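Local atomic coordinates of succinylglutamate desuccinylase (Chromobacterium violaceum, PDB entry 1YW4), a protein that probably hydrolyses N-succinylglutamate to succinate and glutamate with one zinc ion per subunit, the fifth and last step of arginine degradation by the AST pathway. Residues G101-N106 and A114-L119; R107-A112 and V123-L128; Q181-E186 and S230-A235. All blocks are in the same frame, centred on the assembly; numbering follows the deposited sequence.

How the contacts relate
Contacts 1 and 2 interlock: their four segments alternate along the chain. Contact 1 joins two parts of the long loop after helix 91-96, and contact 2 packs the middle of that loop on helix 120-137, into which it leads. Contact 1 lies at the surface, with an oblique aromatic pair and a forked leucine beside one weak water bridge. Contact 2 is buried and joined across its interface by apolar side-chain packing. The two touch where selenomethionine M105 meets R124 and L128, and where Y103 and H116 meet L108. Contact 3 stands apart, about 28 Å from contact 2 (centre to centre) across the chain's centre. There the turn that follows helix 174-181 meets helix 230-241, partly buried, through a backbone carbonyl and a cysteine sulfur.

Contact 1: residues G101-N106 and A114-L119; sequences GNYDMN and ARHPEL
N102 and Y103, whose side chains meet L119, both give their backbone N-H to E121 OE2, a carboxylate oxygen in the opening turn of helix 120-137, while G101 N binds its partner OE1. The contact thus folds the long loop after helix 91-96 back over its own exit in the catalytic domain: a type I turn from H116 to L119, closed by L119 N to H116 O, sets L119 at the N-cap. L119 works as a fork. Its CD1 reaches Y103 CB at 3.6 Å, and its CD2 packs on N102 CB at 3.7 Å. Beyond it, the phenol of Y103, anti to the backbone N (chi1 -155°), meets the H116 imidazole obliquely, with planes at 39° and Y103 CE2 3.5 Å from H116 NE2. R115 CB lies over the other face of the imidazole, and E118 OE1 comes in its plane to ND1, a weak bond of 3.4 Å that helps to set the ring's rotation. On the zinc side of the loop, D104 OD1 is hydrogen-bonded to H56 NE2, a second-shell link to a metal ligand. At the outer margin, one water gives weak hydrogen bonds of 3.4 Å to both N102 OD1 and E118 O.

Contact 2: residues R107-A112 and V123-L128; sequences RLFNGA and VRAAEL
F109 and L108 close on A125 and L128, successive inward positions of helix 120-137. The methyl of A125 lies over one face of the F109 ring, toward its rim, with CB 4.2 Å from CE2; L128 comes instead at the ring's edge, CD1 standing 4.0 Å from CZ. Beside them L108 CB meets A125 CB at 4.0 Å, so the small alanine is shared by both loop residues and lets the backbones draw near. The example illustrates how a zinc-dependent catalytic domain packs an irregular loop on a helix: F109, whose side chain is about 10 Å from the zinc ion, also stacks on the ring of F198. Its backbone pairs with N196 and starts a type I' turn to A112, closed by A112 N to F109 O at 3.1 Å, with G111 N held by E129 OE2. In the next shell, L128 CD2 sits 3.7 Å above the centre of the R124 guanidinium. That group is fixed by a salt bridge from NH1 to E127 OE1 (3.1 Å), tilted 20° from its plane, while NE binds A89 O and NH1 also reaches P34 O.

Contact 3: residues Q181-E186 and S230-A235; sequences QRCGIE and SGIDGA
The peptide joining G231 to I232 carries the carbonyl oxygen of C183 on one of its faces: C183 O stands almost directly above G231 C, 3.2 Å away. The flat peptide from C183 to G184 is turned by about 74° against it, so that one amide pokes its oxygen end at the flat side of the other. Such an approach is consistent with a weak attraction between the oxygen and the electron-poor carbonyl carbon. The same oxygen lies 3.3 Å from G231 CA in a CA-H...O contact, a closeness that G231 permits because it has no side chain on the flank turned to the loop. Next to this polar touch, the thiol takes over. Set anti to the backbone N (chi1 166°), C183 SG reaches A235 CB at 3.8 Å and I232 CG1 at 4.0 Å, lying against the flank of the helix formed by I232 and A235, one and four residues after G231. In the alpha/beta catalytic domain, the contact sets the turn between helix 174-181 and strand 187-190 against the first turns of helix 230-241. A235 also touches W179 of the former helix, and on the far flank D233 packs on V65 and M69 of helix 61-75 while its OD1 forms a salt bridge with R237. The carbonyl that meets G231 is presented by a tight chain reversal. R182 is the centre of an inverse gamma turn, and Q181 O takes two backbone N-H groups, weakly from C183 N at 2.7 Å and from G184 N at 3.2 Å. G184 follows with phi 131°, a backbone setting suited to a residue without CB, and the next residue, I185, turns back onto L180.

Contact 1: residues G101-N106 and A114-L119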
loop_
_atom_site.group_PDB
_atom_site.type_symbol
_atom_site.label_atom_id
_atom_site.label_comp_id
_atom_site.label_asym_id
_atom_site.label_seq_id
_atom_site.Cartn_x
_atom_site.Cartn_y
_atom_site.Cartn_z
ATOM N N GLY A 101 -9.366 -32.427 -14.605
ATOM C CA GLY A 101 -9.159 -33.375 -15.681
ATOM C C GLY A 101 -8.484 -32.778 -16.903
ATOM O O GLY A 101 -7.481 -33.302 -17.381
ATOM N N ASN A 102 -9.024 -31.672 -17.401
ATOM C CA ASN A 102 -8.482 -31.027 -18.588
ATOM C C ASN A 102 -7.985 -29.616 -18.336
ATOM O O ASN A 102 -6.948 -29.218 -18.858
ATOM C CB ASN A 102 -9.554 -30.991 -19.677
ATOM C CG ASN A 102 -10.037 -32.366 -20.056
ATOM O OD1 ASN A 102 -11.221 -32.564 -20.344
ATOM N ND2 ASN A 102 -9.125 -33.329 -20.069
ATOM N N TYR A 103 -8.734 -28.869 -17.529
ATOM C CA TYR A 103 -8.404 -27.481 -17.223
ATOM C C TYR A 103 -8.847 -27.109 -15.801
ATOM O O TYR A 103 -9.900 -27.553 -15.333
ATOM C CB TYR A 103 -9.108 -26.591 -18.245
ATOM C CG TYR A 103 -8.479 -25.241 -18.483
ATOM C CD1 TYR A 103 -8.731 -24.170 -17.626
ATOM C CD2 TYR A 103 -7.671 -25.017 -19.602
ATOM C CE1 TYR A 103 -8.205 -22.903 -17.880
ATOM C CE2 TYR A 103 -7.138 -23.755 -19.866
ATOM C CZ TYR A 103 -7.415 -22.704 -19.002
ATOM O OH TYR A 103 -6.933 -21.449 -19.278
ATOM N N ASP A 104 -8.030 -26.303 -15.128
ATOM C CA ASP A 104 -8.302 -25.835 -13.769
ATOM C C ASP A 104 -9.637 -25.081 -13.762
ATOM O O ASP A 104 -9.747 -23.994 -14.337
ATOM C CB ASP A 104 -7.171 -24.897 -13.311
ATOM C CG ASP A 104 -7.289 -24.487 -11.845
ATOM O OD1 ASP A 104 -8.422 -24.330 -11.345
ATOM O OD2 ASP A 104 -6.238 -24.296 -11.197
HETATM N N MSE A 105 -10.645 -25.652 -13.112
HETATM C CA MSE A 105 -11.949 -25.010 -13.072
HETATM C C MSE A 105 -11.901 -23.637 -12.432
HETATM O O MSE A 105 -12.655 -22.746 -12.825
HETATM C CB MSE A 105 -12.969 -25.887 -12.345
HETATM C CG MSE A 105 -14.397 -25.333 -12.384
HETATM SE SE MSE A 105 -15.698 -26.636 -11.783
HETATM C CE MSE A 105 -15.681 -27.766 -13.347
ATOM N N ASN A 106 -11.021 -23.433 -11.457
ATOM C CA ASN A 106 -10.991 -22.111 -10.858
ATOM C C ASN A 106 -10.269 -21.096 -11.724
ATOM O O ASN A 106 -9.817 -20.053 -11.253
ATOM C CB ASN A 106 -10.417 -22.123 -9.446
ATOM C CG ASN A 106 -11.173 -21.168 -8.534
ATOM O OD1 ASN A 106 -12.335 -20.855 -8.802
ATOM N ND2 ASN A 106 -10.536 -20.711 -7.462
ATOM N N ALA A 114 -16.027 -19.712 -21.623
ATOM C CA ALA A 114 -16.360 -19.511 -23.028
ATOM C C ALA A 114 -15.174 -19.810 -23.945
ATOM O O ALA A 114 -15.355 -20.336 -25.042
ATOM C CB ALA A 114 -16.853 -18.087 -23.247
ATOM N N ARG A 115 -13.966 -19.489 -23.490
ATOM C CA ARG A 115 -12.755 -19.727 -24.276
ATOM C C ARG A 115 -12.479 -21.202 -24.565
ATOM O O ARG A 115 -11.758 -21.529 -25.510
ATOM C CB ARG A 115 -11.531 -19.123 -23.576
ATOM C CG ARG A 115 -11.402 -17.610 -23.685
ATOM C CD ARG A 115 -12.449 -16.881 -22.864
ATOM N NE ARG A 115 -12.389 -15.434 -23.072
ATOM C CZ ARG A 115 -13.151 -14.553 -22.430
ATOM N NH1 ARG A 115 -13.028 -13.258 -22.686
ATOM N NH2 ARG A 115 -14.033 -14.966 -21.527
ATOM N N HIS A 116 -13.044 -22.093 -23.755
ATOM C CA HIS A 116 -12.831 -23.526 -23.943
ATOM C C HIS A 116 -14.147 -24.296 -23.880
ATOM O O HIS A 116 -14.313 -25.185 -23.048
ATOM C CB HIS A 116 -11.870 -24.049 -22.871
ATOM C CG HIS A 116 -10.542 -23.355 -22.861
ATOM N ND1 HIS A 116 -9.614 -23.511 -23.867
ATOM C CD2 HIS A 116 -9.999 -22.481 -21.980
ATOM C CE1 HIS A 116 -8.557 -22.762 -23.608
ATOM N NE2 HIS A 116 -8.765 -22.126 -22.469
ATOM N N PRO A 117 -15.088 -23.986 -24.787
ATOM C CA PRO A 117 -16.392 -24.653 -24.814
ATOM C C PRO A 117 -16.326 -26.156 -25.042
ATOM O O PRO A 117 -17.282 -26.877 -24.758
ATOM C CB PRO A 117 -17.124 -23.920 -25.934
ATOM C CG PRO A 117 -16.027 -23.627 -26.900
ATOM C CD PRO A 117 -14.905 -23.150 -25.989
ATOM N N GLU A 118 -15.191 -26.627 -25.542
ATOM C CA GLU A 118 -15.015 -28.050 -25.810
ATOM C C GLU A 118 -14.710 -28.841 -24.537
ATOM O O GLU A 118 -14.588 -30.070 -24.580
ATOM C CB GLU A 118 -13.877 -28.259 -26.817
ATOM C CG GLU A 118 -12.478 -27.958 -26.273
ATOM C CD GLU A 118 -12.216 -26.473 -26.063
ATOM O OE1 GLU A 118 -11.229 -26.138 -25.378
ATOM O OE2 GLU A 118 -12.981 -25.638 -26.586
ATOM N N LEU A 119 -14.592 -28.145 -23.408
ATOM C CA LEU A 119 -14.276 -28.813 -22.147
ATOM C C LEU A 119 -15.464 -28.985 -21.210
ATOM O O LEU A 119 -16.197 -28.042 -20.936
ATOM C CB LEU A 119 -13.166 -28.064 -21.403
ATOM C CG LEU A 119 -11.847 -27.860 -22.154
ATOM C CD1 LEU A 119 -10.914 -26.988 -21.331
ATOM C CD2 LEU A 119 -11.214 -29.208 -22.445
HETATM O O HOH W 1 -12.574 -32.634 -23.465
#

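Contact 2: residues R107-A112 and V123-L128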
loop_
_atom_site.group_PDB
_atom_site.type_symbol
_atom_site.label_atom_id
_atom_site.label_comp_id
_atom_site.label_asym_id
_atom_site.label_seq_id
_atom_site.Cartn_x
_atom_site.Cartn_y
_atom_site.Cartn_z
ATOM N N ARG A 107 -10.163 -21.429 -13.002
ATOM C CA ARG A 107 -9.579 -20.533 -13.985
ATOM C C ARG A 107 -10.633 -20.415 -15.090
ATOM O O ARG A 107 -10.405 -19.763 -16.108
ATOM C CB ARG A 107 -8.289 -21.113 -14.565
ATOM C CG ARG A 107 -7.096 -21.094 -13.630
ATOM C CD ARG A 107 -5.857 -21.575 -14.359
ATOM N NE ARG A 107 -5.618 -20.781 -15.567
ATOM C CZ ARG A 107 -4.810 -21.146 -16.558
ATOM N NH1 ARG A 107 -4.655 -20.359 -17.616
ATOM N NH2 ARG A 107 -4.165 -22.306 -16.493
ATOM N N LEU A 108 -11.787 -21.050 -14.885
ATOM C CA LEU A 108 -12.857 -21.020 -15.887
ATOM C C LEU A 108 -14.103 -20.208 -15.527
ATOM O O LEU A 108 -15.075 -20.183 -16.293
ATOM C CB LEU A 108 -13.272 -22.444 -16.247
ATOM C CG LEU A 108 -12.224 -23.260 -17.013
ATOM C CD1 LEU A 108 -12.716 -24.687 -17.165
ATOM C CD2 LEU A 108 -11.970 -22.626 -18.390
ATOM N N PHE A 109 -14.085 -19.561 -14.367
ATOM C CA PHE A 109 -15.209 -18.735 -13.956
ATOM C C PHE A 109 -15.045 -17.313 -14.502
ATOM O O PHE A 109 -14.083 -17.020 -15.218
ATOM C CB PHE A 109 -15.336 -18.707 -12.425
ATOM C CG PHE A 109 -15.772 -20.020 -11.829
ATOM C CD1 PHE A 109 -14.839 -20.891 -11.264
ATOM C CD2 PHE A 109 -17.123 -20.391 -11.847
ATOM C CE1 PHE A 109 -15.237 -22.120 -10.723
ATOM C CE2 PHE A 109 -17.538 -21.617 -11.312
ATOM C CZ PHE A 109 -16.592 -22.486 -10.748
ATOM N N ASN A 110 -15.987 -16.438 -14.155
ATOM C CA ASN A 110 -15.987 -15.053 -14.626
ATOM C C ASN A 110 -16.120 -15.047 -16.144
ATOM O O ASN A 110 -15.633 -14.142 -16.822
ATOM C CB ASN A 110 -14.705 -14.324 -14.195
ATOM C CG ASN A 110 -14.722 -12.840 -14.545
ATOM O OD1 ASN A 110 -15.731 -12.161 -14.366
ATOM N ND2 ASN A 110 -13.595 -12.330 -15.035
ATOM N N GLY A 111 -16.778 -16.079 -16.668
ATOM C CA GLY A 111 -17.001 -16.186 -18.101
ATOM C C GLY A 111 -15.875 -16.809 -18.906
ATOM O O GLY A 111 -16.030 -17.041 -20.101
ATOM N N ALA A 112 -14.747 -17.086 -18.259
ATOM C CA ALA A 112 -13.597 -17.667 -18.936
ATOM C C ALA A 112 -13.868 -19.032 -19.574
ATOM O O ALA A 112 -13.114 -19.478 -20.449
ATOM C CB ALA A 112 -12.422 -17.770 -17.967
ATOM N N VAL A 123 -18.358 -26.363 -19.305
ATOM C CA VAL A 123 -19.810 -26.455 -19.273
ATOM C C VAL A 123 -20.259 -26.443 -17.804
ATOM O O VAL A 123 -21.235 -25.788 -17.440
ATOM C CB VAL A 123 -20.302 -27.751 -19.956
ATOM C CG1 VAL A 123 -21.826 -27.868 -19.851
ATOM C CG2 VAL A 123 -19.882 -27.743 -21.436
ATOM N N ARG A 124 -19.530 -27.173 -16.966
ATOM C CA ARG A 124 -19.851 -27.249 -15.552
ATOM C C ARG A 124 -19.677 -25.887 -14.872
ATOM O O ARG A 124 -20.515 -25.463 -14.076
ATOM C CB ARG A 124 -18.966 -28.301 -14.890
ATOM C CG ARG A 124 -19.112 -28.374 -13.385
ATOM C CD ARG A 124 -20.516 -28.766 -12.954
ATOM N NE ARG A 124 -20.485 -29.136 -11.538
ATOM C CZ ARG A 124 -21.507 -29.637 -10.858
ATOM N NH1 ARG A 124 -22.679 -29.836 -11.447
ATOM N NH2 ARG A 124 -21.342 -29.960 -9.585
ATOM N N ALA A 125 -18.588 -25.196 -15.186
ATOM C CA ALA A 125 -18.348 -23.884 -14.613
ATOM C C ALA A 125 -19.510 -22.934 -14.946
ATOM O O ALA A 125 -19.984 -22.194 -14.076
ATOM C CB ALA A 125 -17.022 -23.308 -15.148
ATOM N N ALA A 126 -19.962 -22.943 -16.204
ATOM C CA ALA A 126 -21.066 -22.071 -16.624
ATOM C C ALA A 126 -22.360 -22.418 -15.892
ATOM O O ALA A 126 -23.138 -21.537 -15.523
ATOM C CB ALA A 126 -21.279 -22.172 -18.148
ATOM N N GLU A 127 -22.574 -23.709 -15.670
ATOM C CA GLU A 127 -23.762 -24.163 -14.958
ATOM C C GLU A 127 -23.724 -23.660 -13.511
ATOM O O GLU A 127 -24.734 -23.194 -12.975
ATOM C CB GLU A 127 -23.829 -25.691 -14.993
ATOM C CG GLU A 127 -24.953 -26.291 -14.164
ATOM C CD GLU A 127 -25.004 -27.797 -14.276
ATOM O OE1 GLU A 127 -24.072 -28.473 -13.798
ATOM O OE2 GLU A 127 -25.977 -28.312 -14.845
ATOM N N LEU A 128 -22.554 -23.747 -12.885
ATOM C CA LEU A 128 -22.392 -23.307 -11.502
ATOM C C LEU A 128 -22.580 -21.794 -11.365
ATOM O O LEU A 128 -23.117 -21.316 -10.356
ATOM C CB LEU A 128 -21.014 -23.729 -10.975
ATOM C CG LEU A 128 -20.743 -25.244 -10.886
ATOM C CD1 LEU A 128 -19.315 -25.458 -10.397
ATOM C CD2 LEU A 128 -21.741 -25.934 -9.945
#

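Contact 3: residues Q181-E186 and S230-A235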
loop_
_atom_site.group_PDB
_atom_site.type_symbol
_atom_site.label_atom_id
_atom_site.label_comp_id
_atom_site.label_asym_id
_atom_site.label_seq_id
_atom_site.Cartn_x
_atom_site.Cartn_y
_atom_site.Cartn_z
ATOM N N GLN A 181 -11.403 -13.749 10.822
ATOM C CA GLN A 181 -10.370 -13.715 11.854
ATOM C C GLN A 181 -10.732 -14.676 12.980
ATOM O O GLN A 181 -9.973 -15.593 13.291
ATOM C CB GLN A 181 -10.223 -12.300 12.420
ATOM C CG GLN A 181 -9.024 -12.129 13.337
ATOM C CD GLN A 181 -8.989 -10.768 13.995
ATOM O OE1 GLN A 181 -7.933 -10.301 14.422
ATOM N NE2 GLN A 181 -10.148 -10.126 14.091
ATOM N N ARG A 182 -11.889 -14.459 13.596
ATOM C CA ARG A 182 -12.334 -15.332 14.671
ATOM C C ARG A 182 -12.929 -16.595 14.060
ATOM O O ARG A 182 -14.062 -16.973 14.351
ATOM C CB ARG A 182 -13.368 -14.623 15.556
ATOM C CG ARG A 182 -12.756 -13.739 16.644
ATOM C CD ARG A 182 -12.130 -12.471 16.076
ATOM N NE ARG A 182 -11.141 -11.874 16.978
ATOM C CZ ARG A 182 -11.393 -11.440 18.211
ATOM N NH1 ARG A 182 -12.615 -11.529 18.722
ATOM N NH2 ARG A 182 -10.416 -10.911 18.939
ATOM N N CYS A 183 -12.148 -17.234 13.198
ATOM C CA CYS A 183 -12.562 -18.455 12.524
ATOM C C CYS A 183 -11.331 -19.315 12.275
ATOM O O CYS A 183 -11.426 -20.530 12.086
ATOM C CB CYS A 183 -13.227 -18.108 11.195
ATOM S SG CYS A 183 -13.447 -19.489 10.077
ATOM N N GLY A 184 -10.172 -18.667 12.268
ATOM C CA GLY A 184 -8.928 -19.374 12.041
ATOM C C GLY A 184 -8.065 -18.708 10.987
ATOM O O GLY A 184 -6.850 -18.888 10.979
ATOM N N ILE A 185 -8.684 -17.945 10.088
ATOM C CA ILE A 185 -7.933 -17.263 9.041
ATOM C C ILE A 185 -6.865 -16.410 9.715
ATOM O O ILE A 185 -7.164 -15.650 10.636
ATOM C CB ILE A 185 -8.849 -16.355 8.193
ATOM C CG1 ILE A 185 -10.025 -17.170 7.644
ATOM C CG2 ILE A 185 -8.057 -15.742 7.053
ATOM C CD1 ILE A 185 -9.601 -18.371 6.806
ATOM N N GLU A 186 -5.625 -16.534 9.251
ATOM C CA GLU A 186 -4.510 -15.803 9.834
ATOM C C GLU A 186 -3.991 -14.689 8.933
ATOM O O GLU A 186 -3.105 -13.932 9.327
ATOM C CB GLU A 186 -3.369 -16.776 10.152
ATOM C CG GLU A 186 -3.813 -18.021 10.911
ATOM C CD GLU A 186 -2.690 -19.022 11.107
ATOM O OE1 GLU A 186 -2.977 -20.164 11.527
ATOM O OE2 GLU A 186 -1.519 -18.673 10.848
ATOM N N SER A 230 -11.482 -27.445 12.858
ATOM C CA SER A 230 -12.521 -27.158 13.845
ATOM C C SER A 230 -12.989 -25.717 13.765
ATOM O O SER A 230 -14.172 -25.432 13.938
ATOM C CB SER A 230 -12.002 -27.425 15.256
ATOM O OG SER A 230 -11.020 -26.470 15.614
ATOM N N GLY A 231 -12.051 -24.811 13.513
ATOM C CA GLY A 231 -12.392 -23.404 13.428
ATOM C C GLY A 231 -13.414 -23.081 12.355
ATOM O O GLY A 231 -14.449 -22.470 12.628
ATOM N N ILE A 232 -13.127 -23.493 11.125
ATOM C CA ILE A 232 -14.030 -23.221 10.017
ATOM C C ILE A 232 -15.315 -24.030 10.191
ATOM O O ILE A 232 -16.409 -23.560 9.878
ATOM C CB ILE A 232 -13.336 -23.551 8.659
ATOM C CG1 ILE A 232 -13.799 -22.570 7.575
ATOM C CG2 ILE A 232 -13.605 -24.982 8.255
ATOM C CD1 ILE A 232 -15.268 -22.597 7.281
ATOM N N ASP A 233 -15.179 -25.242 10.718
ATOM C CA ASP A 233 -16.329 -26.110 10.934
ATOM C C ASP A 233 -17.323 -25.503 11.926
ATOM O O ASP A 233 -18.524 -25.438 11.653
ATOM C CB ASP A 233 -15.862 -27.478 11.425
ATOM C CG ASP A 233 -17.007 -28.457 11.596
ATOM O OD1 ASP A 233 -17.811 -28.609 10.656
ATOM O OD2 ASP A 233 -17.101 -29.080 12.670
ATOM N N GLY A 234 -16.822 -25.061 13.076
ATOM C CA GLY A 234 -17.691 -24.463 14.073
ATOM C C GLY A 234 -18.261 -23.135 13.604
ATOM O O GLY A 234 -19.430 -22.827 13.844
ATOM N N ALA A 235 -17.434 -22.344 12.926
ATOM C CA ALA A 235 -17.874 -21.050 12.431
ATOM C C ALA A 235 -18.964 -21.225 11.376
ATOM O O ALA A 235 -19.894 -20.424 11.293
ATOM C CB ALA A 235 -16.697 -20.287 11.855
#